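Local coordinates for protein putative NADH-flavin reductase (Streptococcus pneumoniae TIGR4, PDB 4R01) that is a putative NADH-flavin reductase with an NAD(P)-binding Rossmann fold, and so probably passes electrons from a nicotinamide dinucleotide to a flavin, at residues 19-24 / 190-195; 144-149 / 200-205. One frame throughout, in Å; residues are numbered along the deposited sequence.

Contact 1: residues 19-24 / 190-195; sequences EEAVKR and GLVDEL
R24 reaches across from helix 12-24 to D193 on helix 184-196. NH1 of R24 donates to OD1 of D193 at 3.0 Å, in a hydrogen bond bent to 135° at the hydrogen, which is part of a salt bridge. NH2 of R24 adds a weak bond to the same oxygen. The acid sits at the edge of the guanidinium, with OD1 21° out of its plane. V192 covers one face of the group: its CG1 lies 3.3 Å from NH1 of R24. The other methyl of V192, CG2, turns to helix 12-24. It meets CG of E20 at 3.7 Å and, more loosely, CB of A21. CG1 of V192 is anti to the backbone N (chi1 179°), which splits the two methyls between R24 and E20.

E20 lies one turn before R24 and holds it from its own helix. OE2 of E20 is 2.6 Å from NE of R24, in a salt bridge whose hydrogen bonds are weak. E196 forms a further salt bridge to NH1, and OD2 of D193 is bonded to the hydroxyl of Y165. The two helices lie on one side of the Rossmann sheet. The axes of segments 19-24 and 190-195 approach to 9.9 Å. One arginine thus serves three acids. Its one positive charge is shared among E20, D193 and E196, and probably softens the repulsion among them.

Contact 2: residues 144-149 / 200-205; sequences LNWTFV and HIKERI
W146 has CG between its backbone N and carbonyl carbon (chi1 61°), and this lays the indole over the backbone of K202 and E203. CA of K202 stands 3.7 Å from the centroid of the five-membered ring, in a CH-pi contact over the face. The N of E203 lies over the same face, nearer the rim. T147 has OG1 beside its backbone N (chi1 -62°), from where it donates to O of H200 at 2.6 Å, in the carbonyl plane. R94 bonds the same hydroxyl from strand 94-98.

The backbone of W146 is also tied to the loop at 200-202: N of K202 donates to its O at 2.7 Å. The extended side chain of K202 then runs past L144, with CG 3.3 Å from O of L144, and NZ ends on O of N142. CG2 of I201 packs against N145, whose ND2 is bonded to O of Q92.

Strands 145-150 and 203-209 are parallel neighbours in the main Rossmann sheet. Strand 94-98 flanks 145-150 on its other edge. V149 pairs with I205, and N of I205 donates to O of F148 at 2.9 Å. The bond from N of F148 to O of E203 is weak.

F148 and R204 lie side by side on the face covered by helix 125-138. CD of R204 meets the edge of the phenyl ring at CD2 of F148, 3.8 Å away. The guanidinium goes on to E170 and O of S103. On the opposite face CG2 of V149 packs on CG1 of I205 at 4.1 Å.

The centres of contacts 1 and 2 are about 16 Å apart. Along the chain their segments alternate: 19-24, 144-149, 190-195, 200-205. Helix 184-196 and strand 203-209 follow each other, so the later halves of both contacts belong to one helix-to-strand unit. The contacts touch directly. OE1 of E194 probably accepts a hydrogen bond from ND1 of H200, and CG of E194 packs on CD1 of I205. L191 reaches V149 from the helix. Contact 1 ties the N-terminal helix 12-24 to helix 184-196 near the C-terminus, on one side of the main sheet. Contact 2 seats the last strand beside 145-150 within that sheet.

Contact 1: residues 19-24 / 190-195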
loop_
_atom_site.group_PDB
_atom_site.type_symbol
_atom_site.label_atom_id
_atom_site.label_comp_id
_atom_site.label_asym_id
_atom_site.label_seq_id
_atom_site.Cartn_x
_atom_site.Cartn_y
_atom_site.Cartn_z
ATOM N N GLU A 19 -32.983 5.280 -10.959
ATOM C CA GLU A 19 -33.744 4.263 -10.243
ATOM C C GLU A 19 -33.852 4.585 -8.756
ATOM O O GLU A 19 -34.896 4.373 -8.141
ATOM C CB GLU A 19 -33.107 2.886 -10.439
ATOM C CG GLU A 19 -33.822 1.761 -9.708
ATOM C CD GLU A 19 -33.267 0.394 -10.059
ATOM O OE1 GLU A 19 -32.658 0.260 -11.140
ATOM O OE2 GLU A 19 -33.438 -0.546 -9.252
ATOM N N GLU A 20 -32.770 5.102 -8.184
ATOM C CA GLU A 20 -32.767 5.485 -6.777
ATOM C C GLU A 20 -33.668 6.694 -6.545
ATOM O O GLU A 20 -34.476 6.700 -5.619
ATOM C CB GLU A 20 -31.345 5.786 -6.299
ATOM C CG GLU A 20 -31.262 6.316 -4.869
ATOM C CD GLU A 20 -31.677 5.291 -3.826
ATOM O OE1 GLU A 20 -31.552 4.078 -4.088
ATOM O OE2 GLU A 20 -32.133 5.702 -2.739
ATOM N N ALA A 21 -33.532 7.709 -7.393
ATOM C CA ALA A 21 -34.308 8.938 -7.249
ATOM C C ALA A 21 -35.800 8.699 -7.479
ATOM O O ALA A 21 -36.642 9.332 -6.841
ATOM C CB ALA A 21 -33.792 10.004 -8.205
ATOM N N VAL A 22 -36.122 7.787 -8.392
ATOM C CA VAL A 22 -37.512 7.448 -8.673
ATOM C C VAL A 22 -38.152 6.787 -7.453
ATOM O O VAL A 22 -39.283 7.110 -7.086
ATOM C CB VAL A 22 -37.636 6.517 -9.904
ATOM C CG1 VAL A 22 -38.971 5.786 -9.904
ATOM C CG2 VAL A 22 -37.463 7.312 -11.191
ATOM N N LYS A 23 -37.397 5.913 -6.823
ATOM C CA LYS A 23 -37.838 5.195 -5.659
ATOM C C LYS A 23 -38.159 6.156 -4.526
ATOM O O LYS A 23 -39.054 5.921 -3.763
ATOM C CB LYS A 23 -36.776 4.218 -5.249
ATOM C CG LYS A 23 -37.249 2.812 -4.990
ATOM C CD LYS A 23 -36.279 2.058 -4.077
ATOM C CE LYS A 23 -36.445 2.418 -2.606
ATOM N NZ LYS A 23 -35.831 1.448 -1.668
ATOM N N ARG A 24 -37.396 7.224 -4.414
ATOM C CA ARG A 24 -37.574 8.235 -3.378
ATOM C C ARG A 24 -38.857 9.032 -3.613
ATOM O O ARG A 24 -39.396 9.640 -2.690
ATOM C CB ARG A 24 -36.370 9.179 -3.328
ATOM C CG ARG A 24 -35.025 8.498 -3.100
ATOM C CD ARG A 24 -34.813 8.100 -1.650
ATOM N NE ARG A 24 -33.479 7.542 -1.434
ATOM C CZ ARG A 24 -32.420 8.249 -1.047
ATOM N NH1 ARG A 24 -32.531 9.552 -0.823
ATOM N NH2 ARG A 24 -31.248 7.653 -0.881
ATOM N N GLY A 190 -26.024 7.833 -1.742
ATOM C CA GLY A 190 -25.325 8.969 -1.172
ATOM C C GLY A 190 -25.555 10.248 -1.953
ATOM O O GLY A 190 -25.725 11.321 -1.373
ATOM N N LEU A 191 -25.573 10.132 -3.277
ATOM C CA LEU A 191 -25.754 11.293 -4.141
ATOM C C LEU A 191 -27.159 11.892 -4.000
ATOM O O LEU A 191 -27.318 13.112 -3.957
ATOM C CB LEU A 191 -25.472 10.911 -5.596
ATOM C CG LEU A 191 -25.393 12.040 -6.628
ATOM C CD1 LEU A 191 -24.353 11.711 -7.686
ATOM C CD2 LEU A 191 -26.746 12.285 -7.275
ATOM N N VAL A 192 -28.174 11.036 -3.928
ATOM C CA VAL A 192 -29.550 11.506 -3.770
ATOM C C VAL A 192 -29.765 12.081 -2.367
ATOM O O VAL A 192 -30.573 12.994 -2.176
ATOM C CB VAL A 192 -30.570 10.373 -4.046
ATOM C CG1 VAL A 192 -31.996 10.862 -3.844
ATOM C CG2 VAL A 192 -30.400 9.849 -5.460
ATOM N N ASP A 193 -29.030 11.557 -1.388
ATOM C CA ASP A 193 -29.069 12.109 -0.036
ATOM C C ASP A 193 -28.577 13.551 -0.033
ATOM O O ASP A 193 -29.125 14.404 0.660
ATOM C CB ASP A 193 -28.228 11.269 0.928
ATOM C CG ASP A 193 -28.890 9.955 1.288
ATOM O OD1 ASP A 193 -30.078 9.774 0.951
ATOM O OD2 ASP A 193 -28.223 9.106 1.918
ATOM N N GLU A 194 -27.539 13.815 -0.819
ATOM C CA GLU A 194 -27.004 15.165 -0.956
ATOM C C GLU A 194 -27.991 16.056 -1.715
ATOM O O GLU A 194 -27.938 17.280 -1.623
ATOM C CB GLU A 194 -25.639 15.124 -1.656
ATOM C CG GLU A 194 -25.037 16.484 -1.990
ATOM C CD GLU A 194 -24.755 17.326 -0.759
ATOM O OE1 GLU A 194 -24.422 16.749 0.299
ATOM O OE2 GLU A 194 -24.877 18.567 -0.848
ATOM N N LEU A 195 -28.904 15.439 -2.459
ATOM C CA LEU A 195 -29.943 16.190 -3.158
ATOM C C LEU A 195 -31.068 16.560 -2.204
ATOM O O LEU A 195 -31.540 17.695 -2.195
ATOM C CB LEU A 195 -30.493 15.389 -4.338
ATOM C CG LEU A 195 -29.576 15.330 -5.555
ATOM C CD1 LEU A 195 -30.145 14.393 -6.601
ATOM C CD2 LEU A 195 -29.392 16.726 -6.123
#

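Contact 2: residues 144-149 / 200-205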
loop_
_atom_site.group_PDB
_atom_site.type_symbol
_atom_site.label_atom_id
_atom_site.label_comp_id
_atom_site.label_asym_id
_atom_site.label_seq_id
_atom_site.Cartn_x
_atom_site.Cartn_y
_atom_site.Cartn_z
ATOM N N LEU A 144 -22.347 29.489 -10.146
ATOM C CA LEU A 144 -22.931 28.178 -10.396
ATOM C C LEU A 144 -23.003 27.363 -9.110
ATOM O O LEU A 144 -21.997 27.189 -8.421
ATOM C CB LEU A 144 -22.124 27.421 -11.452
ATOM C CG LEU A 144 -22.651 26.039 -11.843
ATOM C CD1 LEU A 144 -24.030 26.147 -12.480
ATOM C CD2 LEU A 144 -21.679 25.339 -12.779
ATOM N N ASN A 145 -24.195 26.868 -8.790
ATOM C CA ASN A 145 -24.380 26.030 -7.611
ATOM C C ASN A 145 -23.998 24.584 -7.898
ATOM O O ASN A 145 -24.862 23.715 -8.007
ATOM C CB ASN A 145 -25.826 26.106 -7.124
ATOM C CG ASN A 145 -26.214 27.498 -6.673
ATOM O OD1 ASN A 145 -25.386 28.252 -6.164
ATOM N ND2 ASN A 145 -27.482 27.849 -6.864
ATOM N N TRP A 146 -22.697 24.332 -8.014
ATOM C CA TRP A 146 -22.203 23.019 -8.412
ATOM C C TRP A 146 -21.794 22.161 -7.224
ATOM O O TRP A 146 -21.460 22.672 -6.158
ATOM C CB TRP A 146 -21.017 23.168 -9.371
ATOM C CG TRP A 146 -19.838 23.891 -8.781
ATOM C CD1 TRP A 146 -19.595 25.233 -8.824
ATOM C CD2 TRP A 146 -18.741 23.307 -8.066
ATOM N NE1 TRP A 146 -18.416 25.522 -8.178
ATOM C CE2 TRP A 146 -17.873 24.359 -7.705
ATOM C CE3 TRP A 146 -18.411 22.003 -7.695
ATOM C CZ2 TRP A 146 -16.695 24.142 -6.991
ATOM C CZ3 TRP A 146 -17.238 21.790 -6.983
ATOM C CH2 TRP A 146 -16.396 22.855 -6.642
ATOM N N THR A 147 -21.829 20.848 -7.420
ATOM C CA THR A 147 -21.320 19.908 -6.432
ATOM C C THR A 147 -20.703 18.702 -7.132
ATOM O O THR A 147 -21.401 17.918 -7.775
ATOM C CB THR A 147 -22.419 19.437 -5.457
ATOM O OG1 THR A 147 -22.932 20.562 -4.735
ATOM C CG2 THR A 147 -21.854 18.430 -4.465
ATOM N N PHE A 148 -19.385 18.577 -7.009
ATOM C CA PHE A 148 -18.643 17.464 -7.585
ATOM C C PHE A 148 -18.685 16.274 -6.634
ATOM O O PHE A 148 -18.260 16.380 -5.484
ATOM C CB PHE A 148 -17.195 17.879 -7.857
ATOM C CG PHE A 148 -16.514 17.066 -8.923
ATOM C CD1 PHE A 148 -16.766 17.312 -10.265
ATOM C CD2 PHE A 148 -15.609 16.072 -8.584
ATOM C CE1 PHE A 148 -16.137 16.575 -11.250
ATOM C CE2 PHE A 148 -14.974 15.330 -9.567
ATOM C CZ PHE A 148 -15.239 15.586 -10.903
ATOM N N VAL A 149 -19.199 15.143 -7.105
ATOM C CA VAL A 149 -19.341 13.980 -6.238
ATOM C C VAL A 149 -18.374 12.865 -6.625
ATOM O O VAL A 149 -18.670 12.036 -7.482
ATOM C CB VAL A 149 -20.777 13.439 -6.259
ATOM C CG1 VAL A 149 -20.941 12.338 -5.226
ATOM C CG2 VAL A 149 -21.763 14.564 -6.001
ATOM N N HIS A 200 -23.753 20.886 0.688
ATOM C CA HIS A 200 -22.509 21.243 0.049
ATOM C C HIS A 200 -22.547 21.887 -1.301
ATOM O O HIS A 200 -22.459 21.234 -2.307
ATOM C CB HIS A 200 -21.644 20.008 -0.048
ATOM C CG HIS A 200 -21.565 19.233 1.212
ATOM N ND1 HIS A 200 -22.485 18.278 1.548
ATOM C CD2 HIS A 200 -20.670 19.264 2.216
ATOM C CE1 HIS A 200 -22.164 17.752 2.709
ATOM N NE2 HIS A 200 -21.067 18.335 3.134
ATOM N N ILE A 201 -22.556 23.196 -1.309
ATOM C CA ILE A 201 -22.705 23.956 -2.541
ATOM C C ILE A 201 -21.365 24.564 -2.948
ATOM O O ILE A 201 -20.643 25.103 -2.109
ATOM C CB ILE A 201 -23.758 25.068 -2.388
ATOM C CG1 ILE A 201 -25.042 24.500 -1.776
ATOM C CG2 ILE A 201 -24.041 25.731 -3.729
ATOM C CD1 ILE A 201 -25.645 23.357 -2.568
ATOM N N LYS A 202 -21.044 24.462 -4.237
ATOM C CA LYS A 202 -19.776 24.946 -4.788
ATOM C C LYS A 202 -18.572 24.287 -4.115
ATOM O O LYS A 202 -17.582 24.948 -3.805
ATOM C CB LYS A 202 -19.675 26.469 -4.666
ATOM C CG LYS A 202 -20.824 27.225 -5.313
ATOM C CD LYS A 202 -20.601 28.723 -5.221
ATOM C CE LYS A 202 -21.833 29.498 -5.639
ATOM N NZ LYS A 202 -21.595 30.962 -5.548
ATOM N N GLU A 203 -18.663 22.980 -3.894
ATOM C CA GLU A 203 -17.548 22.217 -3.349
ATOM C C GLU A 203 -17.674 20.745 -3.724
ATOM O O GLU A 203 -18.703 20.315 -4.247
ATOM C CB GLU A 203 -17.471 22.381 -1.829
ATOM C CG GLU A 203 -18.777 22.132 -1.095
ATOM C CD GLU A 203 -18.613 22.174 0.414
ATOM O OE1 GLU A 203 -17.880 21.321 0.958
ATOM O OE2 GLU A 203 -19.209 23.064 1.056
ATOM N N ARG A 204 -16.618 19.977 -3.475
ATOM C CA ARG A 204 -16.640 18.555 -3.787
ATOM C C ARG A 204 -16.783 17.679 -2.553
ATOM O O ARG A 204 -16.090 17.871 -1.555
ATOM C CB ARG A 204 -15.376 18.128 -4.535
ATOM C CG ARG A 204 -15.214 16.615 -4.501
ATOM C CD ARG A 204 -13.958 16.130 -5.153
ATOM N NE ARG A 204 -12.756 16.607 -4.486
ATOM C CZ ARG A 204 -11.537 16.299 -4.900
ATOM N NH1 ARG A 204 -11.396 15.504 -5.952
ATOM N NH2 ARG A 204 -10.471 16.767 -4.270
ATOM N N ILE A 205 -17.684 16.706 -2.642
ATOM C CA ILE A 205 -17.790 15.666 -1.635
ATOM C C ILE A 205 -17.319 14.339 -2.217
ATOM O O ILE A 205 -17.169 14.205 -3.432
ATOM C CB ILE A 205 -19.230 15.520 -1.127
ATOM C CG1 ILE A 205 -20.170 15.217 -2.297
ATOM C CG2 ILE A 205 -19.661 16.785 -0.406
ATOM C CD1 ILE A 205 -21.617 15.063 -1.891
#